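Local coordinates for regulator of G-protein signalling 3 isoform 1 (Homo sapiens, PDB 2F5Y), which probably regulates G-protein signalling and, through its PDZ domain, probably binds the C-terminal tails of partner proteins, at residues Phe16-Cys21 with His66-Cys71. Numbering follows the deposited sequence.
Sequences FGFTIC and HEIRSC. With SO4 (sulfate ion), chain D.
Ile68 meets both phenylalanines, one branch for each ring. Its CG2 methyl lies 3.7 Å from CD1 of Phe16, while CD1 of Ile68, at the end of its extended CG1 branch (chi2 174°), reaches to 3.5 Å from CZ of Phe18. Isoleucine suits this place because the branch at CB sends CG2 to one ring, while CG1 carries CD1 on to the other. Phe16 also brings CE1 to 3.5 Å from the Ile68 carbonyl O, and the Cys71 O lies at its ring edge, 4.1 Å from CZ. Cutting Phe16 back to an alanine is likely to strip CG2 of Ile68 of its aromatic neighbour and leave a gap beside Ile75. The helix end is tied by Ser70, whose OG donates a 2.7 Å bond to the His66 O. A sulfate, probably from the crystallisation liquor, makes only weak bonds to His66 ND1 and Arg69 NH2. As in other PDZ domains, strand 18-21 and helix 61-69 probably flank the peptide groove. Phe16 and Phe18 belong to Gly-Phe-Gly-Phe, the probable counterpart of the GLGF carboxylate-binding loop, where the positive phi of Gly17 (72°) favours glycine. Both rings touch Ile75 of strand 74-81, while strand 18-21 pairs with strand 27-31.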
ATOM      1  N   PHE A  16      -7.772  -1.551   5.088  1.00 44.67           N
ATOM      2  CA  PHE A  16      -7.543  -0.743   3.891  1.00 46.63           C
ATOM      3  C   PHE A  16      -7.830  -1.460   2.574  1.00 44.92           C
ATOM      4  O   PHE A  16      -7.659  -0.872   1.509  1.00 50.24           O
ATOM      5  CB  PHE A  16      -6.092  -0.223   3.901  1.00 45.84           C
ATOM      6  CG  PHE A  16      -5.747   0.582   5.136  1.00 46.46           C
ATOM      7  CD1 PHE A  16      -5.282  -0.046   6.279  1.00 46.78           C
ATOM      8  CD2 PHE A  16      -5.916   1.962   5.153  1.00 48.52           C
ATOM      9  CE1 PHE A  16      -4.977   0.683   7.415  1.00 41.25           C
ATOM     10  CE2 PHE A  16      -5.606   2.706   6.280  1.00 46.23           C
ATOM     11  CZ  PHE A  16      -5.142   2.070   7.413  1.00 49.52           C
ATOM     12  N   GLY A  17      -8.225  -2.726   2.637  1.00 43.79           N
ATOM     13  CA  GLY A  17      -8.744  -3.450   1.470  1.00 42.71           C
ATOM     14  C   GLY A  17      -7.742  -3.828   0.390  1.00 42.59           C
ATOM     15  O   GLY A  17      -8.054  -3.772  -0.803  1.00 39.13           O
ATOM     16  N   PHE A  18      -6.536  -4.205   0.797  1.00 46.63           N
ATOM     17  CA  PHE A  18      -5.546  -4.735  -0.143  1.00 47.19           C
ATOM     18  C   PHE A  18      -4.574  -5.711   0.499  1.00 49.70           C
ATOM     19  O   PHE A  18      -4.413  -5.735   1.722  1.00 48.39           O
ATOM     20  CB  PHE A  18      -4.772  -3.613  -0.838  1.00 47.26           C
ATOM     21  CG  PHE A  18      -3.780  -2.894   0.046  1.00 45.87           C
ATOM     22  CD1 PHE A  18      -4.187  -1.846   0.866  1.00 46.98           C
ATOM     23  CD2 PHE A  18      -2.430  -3.236   0.027  1.00 47.15           C
ATOM     24  CE1 PHE A  18      -3.273  -1.180   1.662  1.00 51.84           C
ATOM     25  CE2 PHE A  18      -1.511  -2.567   0.840  1.00 48.73           C
ATOM     26  CZ  PHE A  18      -1.933  -1.536   1.635  1.00 46.38           C
ATOM     27  N   THR A  19      -3.917  -6.482  -0.364  1.00 48.73           N
ATOM     28  CA  THR A  19      -2.972  -7.520   0.026  1.00 49.44           C
ATOM     29  C   THR A  19      -1.593  -7.212  -0.533  1.00 44.66           C
ATOM     30  O   THR A  19      -1.468  -6.595  -1.592  1.00 46.64           O
ATOM     31  CB  THR A  19      -3.433  -8.912  -0.496  1.00 46.03           C
ATOM     32  OG1 THR A  19      -4.510  -9.388   0.326  1.00 47.04           O
ATOM     33  CG2 THR A  19      -2.307  -9.912  -0.410  1.00 66.46           C
ATOM     34  N   ILE A  20      -0.558  -7.640   0.182  1.00 46.30           N
ATOM     35  CA  ILE A  20       0.832  -7.466  -0.266  1.00 48.48           C
ATOM     36  C   ILE A  20       1.596  -8.805  -0.357  1.00 46.74           C
ATOM     37  O   ILE A  20       1.153  -9.830   0.151  1.00 50.42           O
ATOM     38  CB  ILE A  20       1.583  -6.474   0.629  1.00 48.07           C
ATOM     39  CG1 ILE A  20       1.431  -6.851   2.104  1.00 56.35           C
ATOM     40  CG2 ILE A  20       1.055  -5.072   0.391  1.00 47.51           C
ATOM     41  CD1 ILE A  20       2.422  -6.184   3.029  1.00 52.05           C
ATOM     42  N   CYS A  21       2.734  -8.768  -1.032  1.00 46.74           N
ATOM     43  CA  CYS A  21       3.633  -9.912  -1.175  1.00 49.20           C
ATOM     44  C   CYS A  21       5.043  -9.397  -1.419  1.00 47.16           C
ATOM     45  O   CYS A  21       5.224  -8.220  -1.751  1.00 48.21           O
ATOM     46  CB  CYS A  21       3.218 -10.825  -2.343  1.00 49.66           C
ATOM     47  SG  CYS A  21       3.149  -9.995  -4.001  1.00 58.43           S
ATOM     48  N   HIS A  66       2.365  -5.124   9.380  1.00 43.12           N
ATOM     49  CA  HIS A  66       2.261  -4.739  10.777  1.00 45.34           C
ATOM     50  C   HIS A  66       2.109  -3.231  10.924  1.00 47.05           C
ATOM     51  O   HIS A  66       1.313  -2.764  11.742  1.00 47.93           O
ATOM     52  CB  HIS A  66       3.499  -5.207  11.550  1.00 43.86           C
ATOM     53  CG  HIS A  66       3.497  -4.793  12.983  1.00 48.91           C
ATOM     54  ND1 HIS A  66       3.063  -5.624  13.994  1.00 57.56           N
ATOM     55  CD2 HIS A  66       3.856  -3.629  13.577  1.00 45.07           C
ATOM     56  CE1 HIS A  66       3.161  -4.992  15.152  1.00 55.95           C
ATOM     57  NE2 HIS A  66       3.635  -3.779  14.926  1.00 54.80           N
ATOM     58  N   GLU A  67       2.880  -2.482  10.135  1.00 46.84           N
ATOM     59  CA  GLU A  67       2.876  -1.024  10.219  1.00 48.51           C
ATOM     60  C   GLU A  67       1.603  -0.426   9.624  1.00 49.05           C
ATOM     61  O   GLU A  67       1.027   0.519  10.175  1.00 48.66           O
ATOM     62  CB  GLU A  67       4.098  -0.432   9.524  1.00 47.98           C
ATOM     63  CG  GLU A  67       4.650   0.783  10.238  1.00 61.72           C
ATOM     64  CD  GLU A  67       4.971   0.492  11.709  1.00 69.98           C
ATOM     65  OE1 GLU A  67       5.674  -0.504  11.991  1.00 67.44           O
ATOM     66  OE2 GLU A  67       4.513   1.260  12.581  1.00 76.49           O
ATOM     67  N   ILE A  68       1.173  -0.984   8.503  1.00 44.24           N
ATOM     68  CA  ILE A  68      -0.064  -0.570   7.872  1.00 46.37           C
ATOM     69  C   ILE A  68      -1.215  -0.736   8.851  1.00 44.87           C
ATOM     70  O   ILE A  68      -1.976   0.194   9.054  1.00 48.95           O
ATOM     71  CB  ILE A  68      -0.348  -1.371   6.577  1.00 45.16           C
ATOM     72  CG1 ILE A  68       0.591  -0.893   5.473  1.00 51.77           C
ATOM     73  CG2 ILE A  68      -1.806  -1.195   6.127  1.00 39.33           C
ATOM     74  CD1 ILE A  68       0.517  -1.696   4.169  1.00 45.66           C
ATOM     75  N   ARG A  69      -1.318  -1.905   9.480  1.00 45.18           N
ATOM     76  CA  ARG A  69      -2.417  -2.174  10.399  1.00 45.32           C
ATOM     77  C   ARG A  69      -2.410  -1.298  11.642  0.50 42.86           C
ATOM     78  O   ARG A  69      -3.416  -1.206  12.324  1.00 47.08           O
ATOM     79  CB  ARG A  69      -2.429  -3.638  10.807  1.00 43.80           C
ATOM     80  CG  ARG A  69      -2.813  -4.562   9.675  1.00 52.45           C
ATOM     81  CD  ARG A  69      -2.718  -5.999  10.107  1.00 50.99           C
ATOM     82  NE  ARG A  69      -3.659  -6.292  11.187  1.00 62.14           N
ATOM     83  CZ  ARG A  69      -3.643  -7.398  11.925  1.00 63.24           C
ATOM     84  NH1 ARG A  69      -4.538  -7.549  12.880  1.00 56.52           N
ATOM     85  NH2 ARG A  69      -2.744  -8.356  11.711  1.00 74.44           N
ATOM     86  N   SER A  70      -1.279  -0.659  11.924  1.00 43.72           N
ATOM     87  CA  SER A  70      -1.118   0.206  13.095  1.00 43.55           C
ATOM     88  C   SER A  70      -1.352   1.679  12.821  1.00 43.98           C
ATOM     89  O   SER A  70      -1.212   2.483  13.733  1.00 49.93           O
ATOM     90  CB  SER A  70       0.300   0.057  13.654  1.00 44.24           C
ATOM     91  OG  SER A  70       0.594  -1.301  13.922  1.00 52.08           O
ATOM     92  N   CYS A  71      -1.677   2.055  11.587  1.00 44.88           N
ATOM     93  CA  CYS A  71      -1.982   3.457  11.290  1.00 49.69           C
ATOM     94  C   CYS A  71      -3.430   3.777  11.656  1.00 50.87           C
ATOM     95  O   CYS A  71      -4.323   3.051  11.274  1.00 52.65           O
ATOM     96  CB  CYS A  71      -1.738   3.773   9.816  1.00 54.70           C
ATOM     97  SG  CYS A  71      -0.013   3.617   9.368  1.00 57.79           S
TER
HETATM   98  S   SO4 D   2       1.119  -8.048  11.511  1.00111.71           S
HETATM   99  O1  SO4 D   2       0.444  -9.264  11.958  1.00107.95           O
HETATM  100  O2  SO4 D   2       2.439  -8.389  10.972  1.00104.11           O
HETATM  101  O3  SO4 D   2       0.313  -7.434  10.459  1.00104.52           O
HETATM  102  O4  SO4 D   2       1.257  -7.126  12.640  1.00 83.91           O